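Local coordinates for protein NADPH-ferredoxin reductase FprA (Mycobacterium tuberculosis, PDB 2C7G) that transfers electrons between NADPH and ferredoxin through a bound FAD, and may supply electrons to P450 systems, at residues P120-A125 / Q316-S321; D127-Y132 / L160-I165; G198-L203 / G300-K305; R286-R291 / G308-L313. The protein carries 1 engineered substitution. All coordinates share one frame; numbering follows the deposited sequence.

All four contacts belong to the NADP-binding part of the chain, and interaction 2 also borders FAD. Interaction 1 pairs the outermost strand of the six-stranded parallel sheet, 122-124, with strand 317-320, and the other three fall between its segments in sequence. Interaction 2, centred about 10 Å away, packs the helix following strand 122-124 against helix 157-167 and closes before 3 and 4 open. Interactions 3 and 4, centres about 18 Å apart, alternate their segments and share strand 302-314 of the antiparallel sheet. Val318 packs on Ile287, so the two sheets touch. Interactions 2 and 3 border the bound NADP derivative at different points, interaction 3 presenting two arginines to its 2'-phosphate.

Interaction 1 (P120-A125 / Q316-S321); sequences PGSIAA and QLVVRS
Strands 122-124 and 317-320 run parallel, with axes 4.6 Å apart at closest approach and inclined by 26°, and four backbone hydrogen bonds alternate between them: Val318 N to Gly121 O, Ile123 N to Val318 O, Arg320 N to Ile123 O and Ala125 N to Arg320 O. Gly121 enters the pairing at phi 103°, a backbone angle that suits glycine. On the face carrying Ile123 and Val319, Ile123 CG1 meets Val319 CG2 at 4.1 Å, while the other branch, Val319 CG1, lies 3.5 Å from Ala125 N. This is the edge of a Rossmann-type parallel sheet, and Ala124, the N-cap residue, hands the chain over to helix 125-132. On the opposite face Arg320 reaches over the neighbouring strand: chi1 of 59° and a chain extended from CG to NE carry its guanidinium over Ala124, whose N is 3.9 Å above the plane. Its NH1 donates to two waters; one bridges to Ser122 OG and Ile123 O, and the second water donates to Ser122 O, 2.8 Å from the water oxygen. Asp109 takes a salt bridge from Arg320 NH2, and Ser122 OG is also bonded to Glu117 O. Ser321 OG reaches Ala125 CB at 3.5 Å, and Ser321 touches the bound nucleotide.

Interaction 2 (D127-Y132 / L160-I165); sequences DFVGWY and LDVARI. With NA (sodium ion), chain D.
Tyr132, Phe128 and Val129 of helix 125-132 meet Asp161, Val162 and Ile165 of helix 157-167 almost wholly through side chains, the short helical axes staying 10.7 Å apart at an angle of 50°. The apolar part has two patches. Val162 divides its branches between two residues: CG1 approaches Phe128 CD2 at 3.7 Å, obliquely to the ring, and CG2 faces Val129 CG2. In the second patch the Tyr132 ring is clasped on both faces, by Val129 CA from its own helix and by Ile165 from the other. Ile165 CG2 sits 4.1 Å from the ring centroid and 16° off the normal, a CH-pi contact, while Ile165 CG1 reaches Tyr132 CZ at 3.8 Å. A chi1 of 74° swings the ring across the gap, and its OH ends 3.6 Å from Asp161 CB.

The polar bridge is a single water: Tyr132 OH donates to it at 2.6 Å, and it donates to Asp161 OD2. The sodium ion sits on the 160-165 side with three waters, bound by Asp161 OD1 at 2.3 Å. OD1 also receives Arg164 NH1, on its anti lone pair, and Arg164 NH2, from above the carboxylate plane; Arg164 is further held by Asp56. With sodium and guanidinium on OD1 and the tyrosine's water on OD2, the carboxylate's orientation is fixed where Asp161 touches FAD and the nucleotide.

Interaction 3 (G198-L203 / G300-K305); sequences GRRGPL and GRVAAK. With ODP (4-oxo-nicotinamide-adenine dinucleotide phosphate), chain C.
Arg200 carries this contact, its CB directed at strand 302-314 and its far end shared between that strand and the 2'-phosphate of the nucleotide, whose oxygens are O1X, O2X and O3X. From CB the chain passes to Arg200 CG, 3.9 Å from Ala304 CB and near O3X. Arg200 CD runs on to 3.4 Å from Val302 O. The bend at chi3, -69°, then turns the guanidinium so that its nitrogens serve different partners: Arg200 NE donates to nucleotide O3X at 2.8 Å, and Arg200 NH2 to nucleotide O2X at 2.9 Å in a nearly straight bond. Arg200 NH1, on another side of the group, makes a bent bond to Val302 O at 3.0 Å; the acceptor lies 29° out of the guanidinium plane, while the donor is in the carbonyl plane. Arg199 completes the grip: NE goes to O3X, NH2 to O1X, and its guanidinium lies over the adenine, with nucleotide C5A 3.4 Å above the Arg199 plane. Two arginines thus read the 2'-phosphate, the group that separates NADP from NAD. Arg199 O touches Ala304 CB and accepts a bond from Asn292. The arginines lie in the loop between strand 193-197 and helix 209-213, backed by the beginning of strand 302-314, while Arg200 also packs on Leu294 of strand 286-296.

Interaction 4 (R286-R291 / G308-L313); sequences RIVLGR and GEREEL
Leu289 and Leu313 meet on one face where strands 286-296 and 302-314 pair, their CD1 and CD2 methyls respectively 4.0 Å apart, and Ile287 packs beside Leu313 on this more enclosed side. Hydrogen bonds in both directions join Ile287 with Leu313 and Leu289 with Glu311, the straightest having N-H...O angles of 167°. Ile287 also touches Val151 of the parallel sheet. Glu311 starts out with CG 3.8 Å from Leu289 CB and ends in a salt bridge with Arg270.

Charged chains dominate the more exposed face and the far end. Glu312 lies across Val288, OE2 coming 3.4 Å from Val288 CG2 before pairing with Lys279; its OE1 stays 4.0 Å from Arg286 NE, too far for a salt bridge, although the two flat groups are only 14° apart. At the end Arg291 NE forms a salt bridge with Glu309 OE1 at 2.6 Å whose hydrogen bond is weak. Glu309 O is shared by Arg291 N and Arg310 NH1, which arrive from opposite faces of its carbonyl plane, and Arg310 goes on to Asp306. Gly290 lets Arg310 NH1 come to 3.6 Å from its CA. With strand axes at 154°, this is an antiparallel beta hairpin, extended by strand 273-279 into a three-stranded sheet.

Interaction 1 (P120-A125 / Q316-S321)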
# COMPACT_ATOMS: atom_id res chain seq x y z
N PRO A 120 -37.05 7.97 7.96
CA PRO A 120 -37.58 7.43 6.71
C PRO A 120 -37.54 8.52 5.64
O PRO A 120 -37.95 9.65 5.91
CB PRO A 120 -39.02 7.10 7.07
CG PRO A 120 -38.92 6.68 8.52
CD PRO A 120 -37.95 7.69 9.10
N GLY A 121 -37.02 8.20 4.47
CA GLY A 121 -36.86 9.21 3.42
C GLY A 121 -35.42 9.69 3.28
O GLY A 121 -35.09 10.39 2.31
N SER A 122 -34.58 9.35 4.26
CA SER A 122 -33.13 9.61 4.21
C SER A 122 -32.36 8.29 4.09
O SER A 122 -32.35 7.46 5.03
CB SER A 122 -32.64 10.44 5.41
OG SER A 122 -31.21 10.48 5.51
N ILE A 123 -31.74 8.09 2.92
CA ILE A 123 -31.08 6.84 2.58
C ILE A 123 -29.72 7.11 1.96
O ILE A 123 -29.41 8.27 1.61
CB ILE A 123 -31.95 5.98 1.62
CG1 ILE A 123 -32.12 6.66 0.25
CG2 ILE A 123 -33.33 5.68 2.24
CD1 ILE A 123 -33.03 5.89 -0.71
N ALA A 124 -28.92 6.05 1.82
CA ALA A 124 -27.67 6.11 1.07
C ALA A 124 -27.88 5.82 -0.40
O ALA A 124 -28.83 5.11 -0.78
CB ALA A 124 -26.65 5.13 1.66
N ALA A 125 -27.00 6.35 -1.24
CA ALA A 125 -26.93 5.93 -2.65
C ALA A 125 -26.76 4.40 -2.76
O ALA A 125 -27.36 3.78 -3.63
CB ALA A 125 -25.81 6.67 -3.37
N GLN A 316 -38.29 15.88 0.46
CA GLN A 316 -39.01 14.65 0.86
C GLN A 316 -38.18 13.39 0.71
O GLN A 316 -38.59 12.31 1.17
CB GLN A 316 -40.33 14.52 0.09
CG GLN A 316 -41.28 15.70 0.29
CD GLN A 316 -40.91 16.87 -0.60
OE1 GLN A 316 -40.48 16.68 -1.73
NE2 GLN A 316 -41.07 18.08 -0.09
N LEU A 317 -37.03 13.53 0.05
CA LEU A 317 -36.07 12.44 -0.13
C LEU A 317 -34.69 13.02 -0.00
O LEU A 317 -34.37 14.04 -0.62
CB LEU A 317 -36.19 11.79 -1.52
CG LEU A 317 -35.21 10.68 -1.91
CD1 LEU A 317 -35.40 9.40 -1.07
CD2 LEU A 317 -35.39 10.34 -3.39
N VAL A 318 -33.85 12.36 0.79
CA VAL A 318 -32.45 12.75 0.89
C VAL A 318 -31.62 11.51 0.63
O VAL A 318 -31.76 10.50 1.33
CB VAL A 318 -32.08 13.37 2.27
CG1 VAL A 318 -30.57 13.62 2.36
CG2 VAL A 318 -32.85 14.65 2.51
N VAL A 319 -30.79 11.59 -0.40
CA VAL A 319 -29.88 10.49 -0.73
C VAL A 319 -28.42 10.89 -0.48
O VAL A 319 -27.89 11.79 -1.14
CB VAL A 319 -30.05 10.04 -2.21
CG1 VAL A 319 -29.10 8.89 -2.53
CG2 VAL A 319 -31.52 9.65 -2.48
N ARG A 320 -27.77 10.23 0.48
CA ARG A 320 -26.36 10.51 0.71
C ARG A 320 -25.49 9.70 -0.24
O ARG A 320 -25.45 8.46 -0.22
CB ARG A 320 -25.95 10.33 2.18
CG ARG A 320 -26.18 8.94 2.74
CD ARG A 320 -25.67 8.83 4.20
NE ARG A 320 -25.86 7.48 4.69
CZ ARG A 320 -27.00 7.03 5.21
NH1 ARG A 320 -28.04 7.85 5.30
NH2 ARG A 320 -27.09 5.77 5.64
N SER A 321 -24.78 10.41 -1.09
CA SER A 321 -23.86 9.75 -1.99
C SER A 321 -22.44 10.19 -1.63
O SER A 321 -21.72 10.84 -2.42
CB SER A 321 -24.22 10.09 -3.43
OG SER A 321 -23.55 9.21 -4.29
O HOH W 1 -29.09 10.23 3.84
O HOH W 2 -30.28 6.29 6.50

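Interaction 2 (D127-Y132 / L160-I165)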
# COMPACT_ATOMS: atom_id res chain seq x y z
N ASP A 127 -28.11 2.07 -1.01
CA ASP A 127 -29.46 1.50 -0.93
C ASP A 127 -30.30 1.90 -2.13
O ASP A 127 -31.01 1.07 -2.67
CB ASP A 127 -30.14 1.89 0.39
CG ASP A 127 -29.39 1.35 1.60
OD1 ASP A 127 -28.17 1.54 1.66
OD2 ASP A 127 -30.03 0.74 2.48
N PHE A 128 -30.18 3.15 -2.56
CA PHE A 128 -31.02 3.64 -3.66
C PHE A 128 -30.66 3.00 -5.01
O PHE A 128 -31.54 2.56 -5.75
CB PHE A 128 -30.97 5.18 -3.75
CG PHE A 128 -31.91 5.74 -4.78
CD1 PHE A 128 -33.29 5.67 -4.60
CD2 PHE A 128 -31.42 6.35 -5.93
CE1 PHE A 128 -34.18 6.20 -5.56
CE2 PHE A 128 -32.29 6.88 -6.89
CZ PHE A 128 -33.67 6.81 -6.70
N VAL A 129 -29.36 2.96 -5.30
CA VAL A 129 -28.83 2.28 -6.50
C VAL A 129 -29.13 0.78 -6.47
O VAL A 129 -29.61 0.22 -7.46
CB VAL A 129 -27.32 2.53 -6.65
CG1 VAL A 129 -26.75 1.74 -7.85
CG2 VAL A 129 -27.06 4.03 -6.80
N GLY A 130 -28.90 0.13 -5.33
CA GLY A 130 -29.24 -1.30 -5.20
C GLY A 130 -30.72 -1.55 -5.50
O GLY A 130 -31.08 -2.50 -6.21
N TRP A 131 -31.57 -0.67 -4.97
CA TRP A 131 -33.01 -0.80 -5.18
C TRP A 131 -33.36 -0.62 -6.65
O TRP A 131 -34.04 -1.47 -7.23
CB TRP A 131 -33.77 0.19 -4.30
CG TRP A 131 -35.24 0.25 -4.58
CD1 TRP A 131 -36.18 -0.65 -4.20
CD2 TRP A 131 -35.92 1.29 -5.29
NE1 TRP A 131 -37.43 -0.24 -4.64
CE2 TRP A 131 -37.30 0.95 -5.30
CE3 TRP A 131 -35.50 2.47 -5.91
CZ2 TRP A 131 -38.26 1.76 -5.92
CZ3 TRP A 131 -36.46 3.28 -6.52
CH2 TRP A 131 -37.83 2.92 -6.52
N TYR A 132 -32.87 0.44 -7.28
CA TYR A 132 -33.22 0.63 -8.71
C TYR A 132 -32.57 -0.37 -9.67
O TYR A 132 -33.06 -0.56 -10.78
CB TYR A 132 -33.15 2.09 -9.17
CG TYR A 132 -31.80 2.78 -9.39
CD1 TYR A 132 -30.84 2.27 -10.28
CD2 TYR A 132 -31.54 4.01 -8.78
CE1 TYR A 132 -29.63 2.94 -10.51
CE2 TYR A 132 -30.33 4.69 -9.01
CZ TYR A 132 -29.39 4.15 -9.86
OH TYR A 132 -28.21 4.86 -10.07
N LEU A 160 -24.29 11.80 -9.51
CA LEU A 160 -24.89 12.10 -10.82
C LEU A 160 -25.82 10.99 -11.30
O LEU A 160 -26.90 11.26 -11.83
CB LEU A 160 -23.81 12.37 -11.86
CG LEU A 160 -22.92 13.58 -11.56
CD1 LEU A 160 -21.91 13.70 -12.71
CD2 LEU A 160 -23.73 14.86 -11.42
N ASP A 161 -25.42 9.73 -11.07
CA ASP A 161 -26.29 8.60 -11.39
C ASP A 161 -27.65 8.73 -10.68
O ASP A 161 -28.70 8.55 -11.29
CB ASP A 161 -25.65 7.27 -10.96
CG ASP A 161 -24.68 6.73 -12.00
OD1 ASP A 161 -24.54 7.32 -13.10
OD2 ASP A 161 -24.06 5.70 -11.69
N VAL A 162 -27.61 9.02 -9.38
CA VAL A 162 -28.84 9.15 -8.60
C VAL A 162 -29.73 10.26 -9.18
O VAL A 162 -30.94 10.07 -9.40
CB VAL A 162 -28.53 9.42 -7.11
CG1 VAL A 162 -29.84 9.69 -6.33
CG2 VAL A 162 -27.75 8.24 -6.51
N ALA A 163 -29.12 11.42 -9.44
CA ALA A 163 -29.87 12.56 -9.97
C ALA A 163 -30.45 12.23 -11.33
O ALA A 163 -31.64 12.49 -11.59
CB ALA A 163 -28.99 13.80 -10.05
N ARG A 164 -29.63 11.62 -12.18
CA ARG A 164 -30.02 11.35 -13.57
C ARG A 164 -31.19 10.36 -13.64
O ARG A 164 -32.15 10.57 -14.40
CB ARG A 164 -28.80 10.86 -14.35
CG ARG A 164 -28.91 10.90 -15.87
CD ARG A 164 -27.58 10.49 -16.53
NE ARG A 164 -27.32 9.06 -16.36
CZ ARG A 164 -26.45 8.53 -15.50
NH1 ARG A 164 -25.69 9.30 -14.72
NH2 ARG A 164 -26.33 7.22 -15.43
N ILE A 165 -31.12 9.29 -12.85
CA ILE A 165 -32.20 8.29 -12.81
C ILE A 165 -33.52 8.86 -12.25
O ILE A 165 -34.60 8.53 -12.76
CB ILE A 165 -31.75 6.98 -12.07
CG1 ILE A 165 -30.56 6.31 -12.79
CG2 ILE A 165 -32.90 6.00 -11.91
CD1 ILE A 165 -30.81 5.94 -14.28
NA NA D . -22.51 7.02 -14.24
O HOH W 3 -26.04 3.83 -10.99
O HOH W 4 -23.25 4.23 -13.73
O HOH W 5 -21.77 5.86 -16.15
O HOH W 6 -22.13 9.55 -13.51

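Interaction 3 (G198-L203 / G300-K305)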
# COMPACT_ATOMS: atom_id res chain seq x y z
N GLY A 198 -22.70 19.84 -2.81
CA GLY A 198 -21.28 19.51 -2.60
C GLY A 198 -20.66 20.37 -1.51
O GLY A 198 -20.84 21.60 -1.52
N ARG A 199 -19.90 19.74 -0.60
CA ARG A 199 -19.34 20.49 0.54
C ARG A 199 -18.17 21.40 0.16
O ARG A 199 -17.99 22.45 0.78
CB ARG A 199 -18.89 19.56 1.66
CG ARG A 199 -17.78 18.55 1.31
CD ARG A 199 -17.43 17.69 2.53
NE ARG A 199 -16.44 16.67 2.22
CZ ARG A 199 -16.00 15.76 3.09
NH1 ARG A 199 -16.46 15.75 4.33
NH2 ARG A 199 -15.10 14.86 2.72
N ARG A 200 -17.37 21.00 -0.82
CA ARG A 200 -16.28 21.86 -1.27
C ARG A 200 -16.74 22.55 -2.55
O ARG A 200 -17.93 22.59 -2.83
CB ARG A 200 -14.98 21.08 -1.40
CG ARG A 200 -14.45 20.55 -0.02
CD ARG A 200 -13.00 20.01 -0.11
NE ARG A 200 -12.92 18.77 -0.88
CZ ARG A 200 -11.81 18.33 -1.46
NH1 ARG A 200 -10.67 19.03 -1.36
NH2 ARG A 200 -11.81 17.19 -2.13
N GLY A 201 -15.80 23.11 -3.31
CA GLY A 201 -16.18 23.88 -4.50
C GLY A 201 -16.12 23.06 -5.78
O GLY A 201 -15.76 21.88 -5.77
N PRO A 202 -16.45 23.70 -6.91
CA PRO A 202 -16.41 23.04 -8.21
C PRO A 202 -15.03 22.48 -8.56
O PRO A 202 -14.95 21.40 -9.19
CB PRO A 202 -16.80 24.16 -9.18
CG PRO A 202 -17.63 25.12 -8.34
CD PRO A 202 -16.91 25.10 -7.00
N LEU A 203 -13.97 23.19 -8.17
CA LEU A 203 -12.59 22.75 -8.43
C LEU A 203 -12.25 21.44 -7.70
O LEU A 203 -11.37 20.69 -8.13
CB LEU A 203 -11.58 23.84 -8.06
CG LEU A 203 -11.50 25.14 -8.88
CD1 LEU A 203 -10.39 26.00 -8.33
CD2 LEU A 203 -11.22 24.80 -10.33
N GLY A 300 -2.16 19.85 2.10
CA GLY A 300 -2.08 19.94 0.64
C GLY A 300 -3.45 19.79 -0.01
O GLY A 300 -3.58 19.85 -1.23
N ARG A 301 -4.47 19.57 0.81
CA ARG A 301 -5.84 19.67 0.37
C ARG A 301 -6.38 21.03 0.81
O ARG A 301 -5.78 21.71 1.70
CB ARG A 301 -6.70 18.64 1.08
CG ARG A 301 -7.17 19.21 2.41
CD ARG A 301 -8.51 18.66 2.87
NE ARG A 301 -8.68 18.82 4.31
CZ ARG A 301 -9.74 18.45 5.03
NH1 ARG A 301 -10.82 17.90 4.46
NH2 ARG A 301 -9.73 18.66 6.34
N VAL A 302 -7.50 21.42 0.23
CA VAL A 302 -8.34 22.41 0.87
C VAL A 302 -9.43 21.63 1.59
O VAL A 302 -9.91 20.61 1.09
CB VAL A 302 -9.01 23.40 -0.10
CG1 VAL A 302 -8.14 24.60 -0.32
CG2 VAL A 302 -9.39 22.70 -1.41
N ALA A 303 -9.79 22.12 2.77
CA ALA A 303 -10.85 21.56 3.56
C ALA A 303 -12.05 22.49 3.48
O ALA A 303 -11.87 23.70 3.31
CB ALA A 303 -10.40 21.45 5.01
N ALA A 304 -13.25 21.94 3.59
CA ALA A 304 -14.42 22.76 3.87
C ALA A 304 -14.50 23.06 5.37
O ALA A 304 -14.34 22.15 6.19
CB ALA A 304 -15.70 22.08 3.39
N LYS A 305 -14.72 24.32 5.71
CA LYS A 305 -14.95 24.77 7.10
C LYS A 305 -16.31 25.44 7.20
O LYS A 305 -16.63 26.33 6.42
CB LYS A 305 -13.85 25.75 7.52
CG LYS A 305 -13.94 26.25 8.94
CD LYS A 305 -12.75 27.14 9.29
CE LYS A 305 -12.66 27.35 10.79
NZ LYS A 305 -11.27 27.71 11.19
O1X ODP C . -14.42 14.60 0.06
P2B ODP C . -14.91 15.59 -0.94
O2X ODP C . -14.16 15.50 -2.23
O3X ODP C . -15.07 17.00 -0.40
O2B ODP C . -16.43 15.19 -1.27
C2B ODP C . -16.82 13.83 -1.44
C3B ODP C . -17.09 13.46 -2.89
O3B ODP C . -17.68 14.56 -3.59
C1B ODP C . -18.21 13.65 -0.88
N9A ODP C . -18.29 13.52 0.59
C8A ODP C . -17.66 12.63 1.38
N7A ODP C . -18.05 12.87 2.66
C5A ODP C . -18.93 13.90 2.65
C4A ODP C . -19.07 14.31 1.33
N3A ODP C . -19.90 15.35 1.01
C2A ODP C . -20.60 15.96 1.98
N1A ODP C . -20.48 15.58 3.28
C6A ODP C . -19.66 14.57 3.64
N6A ODP C . -19.55 14.21 4.95
O4B ODP C . -18.70 12.46 -1.49
C4B ODP C . -18.16 12.37 -2.81
C5B ODP C . -17.59 10.99 -3.01
O5B ODP C . -17.19 10.91 -4.38
PA ODP C . -16.40 9.62 -4.90
O1A ODP C . -16.12 9.82 -6.39
O2A ODP C . -15.24 9.32 -4.00
O3 ODP C . -17.43 8.39 -4.61
PN ODP C . -18.66 7.84 -5.50
O1N ODP C . -19.42 8.93 -6.22
O2N ODP C . -19.36 6.90 -4.57
O5D ODP C . -17.98 6.92 -6.63
C5D ODP C . -17.07 5.86 -6.27
C4D ODP C . -16.07 5.54 -7.39
O4D ODP C . -16.76 4.87 -8.46
C1D ODP C . -16.55 5.59 -9.69
C2D ODP C . -16.23 7.01 -9.22
O2D ODP C . -15.55 7.78 -10.23
C3D ODP C . -15.44 6.81 -7.95
O3D ODP C . -14.06 6.53 -8.21
N1N ODP C . -17.70 5.76 -10.58
C2N ODP C . -17.41 5.99 -11.88
C3N ODP C . -18.41 6.21 -12.83
C7N ODP C . -17.97 6.43 -14.25
N7N ODP C . -18.79 6.54 -15.21
O7N ODP C . -16.67 6.51 -14.48
C4N ODP C . -19.73 6.22 -12.41
O99 ODP C . -20.67 6.44 -13.20
C5N ODP C . -20.01 5.99 -11.05
C6N ODP C . -18.97 5.77 -10.15

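Interaction 4 (R286-R291 / G308-L313)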
# COMPACT_ATOMS: atom_id res chain seq x y z
N ARG A 286 -37.77 18.37 5.69
CA ARG A 286 -36.90 19.51 5.35
C ARG A 286 -35.47 19.19 5.70
O ARG A 286 -35.20 18.33 6.54
CB ARG A 286 -37.38 20.78 6.07
CG ARG A 286 -37.30 20.73 7.58
CD ARG A 286 -38.30 21.65 8.23
NE ARG A 286 -38.53 21.25 9.63
CZ ARG A 286 -39.51 20.46 10.04
NH1 ARG A 286 -40.39 19.97 9.18
NH2 ARG A 286 -39.62 20.16 11.32
N ILE A 287 -34.54 19.89 5.06
CA ILE A 287 -33.14 19.73 5.40
C ILE A 287 -32.52 21.10 5.68
O ILE A 287 -32.83 22.08 4.99
CB ILE A 287 -32.38 18.95 4.29
CG1 ILE A 287 -30.95 18.62 4.72
CG2 ILE A 287 -32.48 19.70 2.92
CD1 ILE A 287 -30.18 17.72 3.73
N VAL A 288 -31.68 21.15 6.70
CA VAL A 288 -30.90 22.33 7.03
C VAL A 288 -29.56 22.23 6.33
O VAL A 288 -28.82 21.25 6.49
CB VAL A 288 -30.70 22.48 8.57
CG1 VAL A 288 -29.85 23.72 8.89
CG2 VAL A 288 -32.05 22.57 9.26
N LEU A 289 -29.25 23.26 5.54
CA LEU A 289 -27.99 23.32 4.83
C LEU A 289 -27.13 24.41 5.45
O LEU A 289 -27.65 25.43 5.90
CB LEU A 289 -28.25 23.63 3.34
CG LEU A 289 -29.12 22.57 2.63
CD1 LEU A 289 -29.51 23.04 1.26
CD2 LEU A 289 -28.45 21.19 2.56
N GLY A 290 -25.82 24.21 5.44
CA GLY A 290 -24.88 25.20 5.97
C GLY A 290 -23.85 25.55 4.91
O GLY A 290 -23.54 24.74 4.04
N ARG A 291 -23.32 26.76 4.99
CA ARG A 291 -22.35 27.21 3.99
C ARG A 291 -20.94 27.00 4.52
O ARG A 291 -20.67 27.22 5.71
CB ARG A 291 -22.58 28.67 3.58
CG ARG A 291 -21.79 29.09 2.32
CD ARG A 291 -21.95 30.60 2.02
NE ARG A 291 -21.92 31.31 3.29
CZ ARG A 291 -20.89 32.01 3.77
NH1 ARG A 291 -19.77 32.18 3.06
NH2 ARG A 291 -21.02 32.56 4.97
N GLY A 308 -21.15 28.77 9.62
CA GLY A 308 -22.29 28.98 10.51
C GLY A 308 -23.57 29.36 9.78
O GLY A 308 -24.66 29.17 10.31
N GLU A 309 -23.44 29.90 8.57
CA GLU A 309 -24.61 30.29 7.78
C GLU A 309 -25.52 29.08 7.55
O GLU A 309 -25.05 27.96 7.34
CB GLU A 309 -24.20 30.88 6.43
CG GLU A 309 -25.43 31.34 5.63
CD GLU A 309 -25.11 32.06 4.34
OE1 GLU A 309 -24.02 32.63 4.19
OE2 GLU A 309 -26.01 32.10 3.49
N ARG A 310 -26.82 29.32 7.62
CA ARG A 310 -27.81 28.24 7.55
C ARG A 310 -28.99 28.66 6.70
O ARG A 310 -29.36 29.83 6.67
CB ARG A 310 -28.31 27.89 8.96
CG ARG A 310 -27.23 27.41 9.93
CD ARG A 310 -26.88 25.95 9.73
NE ARG A 310 -25.88 25.50 10.68
CZ ARG A 310 -24.56 25.56 10.49
NH1 ARG A 310 -24.05 26.07 9.37
NH2 ARG A 310 -23.74 25.11 11.44
N GLU A 311 -29.57 27.69 5.99
CA GLU A 311 -30.86 27.85 5.32
C GLU A 311 -31.63 26.54 5.48
O GLU A 311 -31.02 25.48 5.66
CB GLU A 311 -30.65 28.14 3.84
CG GLU A 311 -30.02 27.00 3.10
CD GLU A 311 -29.38 27.45 1.82
OE1 GLU A 311 -30.12 27.65 0.83
OE2 GLU A 311 -28.14 27.60 1.81
N GLU A 312 -32.95 26.61 5.41
CA GLU A 312 -33.78 25.40 5.44
C GLU A 312 -34.51 25.25 4.12
O GLU A 312 -35.00 26.25 3.55
CB GLU A 312 -34.78 25.42 6.59
CG GLU A 312 -34.16 25.45 7.96
CD GLU A 312 -35.03 24.78 9.01
OE1 GLU A 312 -36.16 24.37 8.70
OE2 GLU A 312 -34.56 24.64 10.16
N LEU A 313 -34.56 24.02 3.62
CA LEU A 313 -35.14 23.72 2.33
C LEU A 313 -36.09 22.54 2.52
O LEU A 313 -35.66 21.49 3.00
CB LEU A 313 -34.02 23.34 1.36
CG LEU A 313 -34.24 23.19 -0.15
CD1 LEU A 313 -34.60 24.52 -0.78
CD2 LEU A 313 -32.97 22.63 -0.79
O HOH W 7 -26.58 27.78 3.71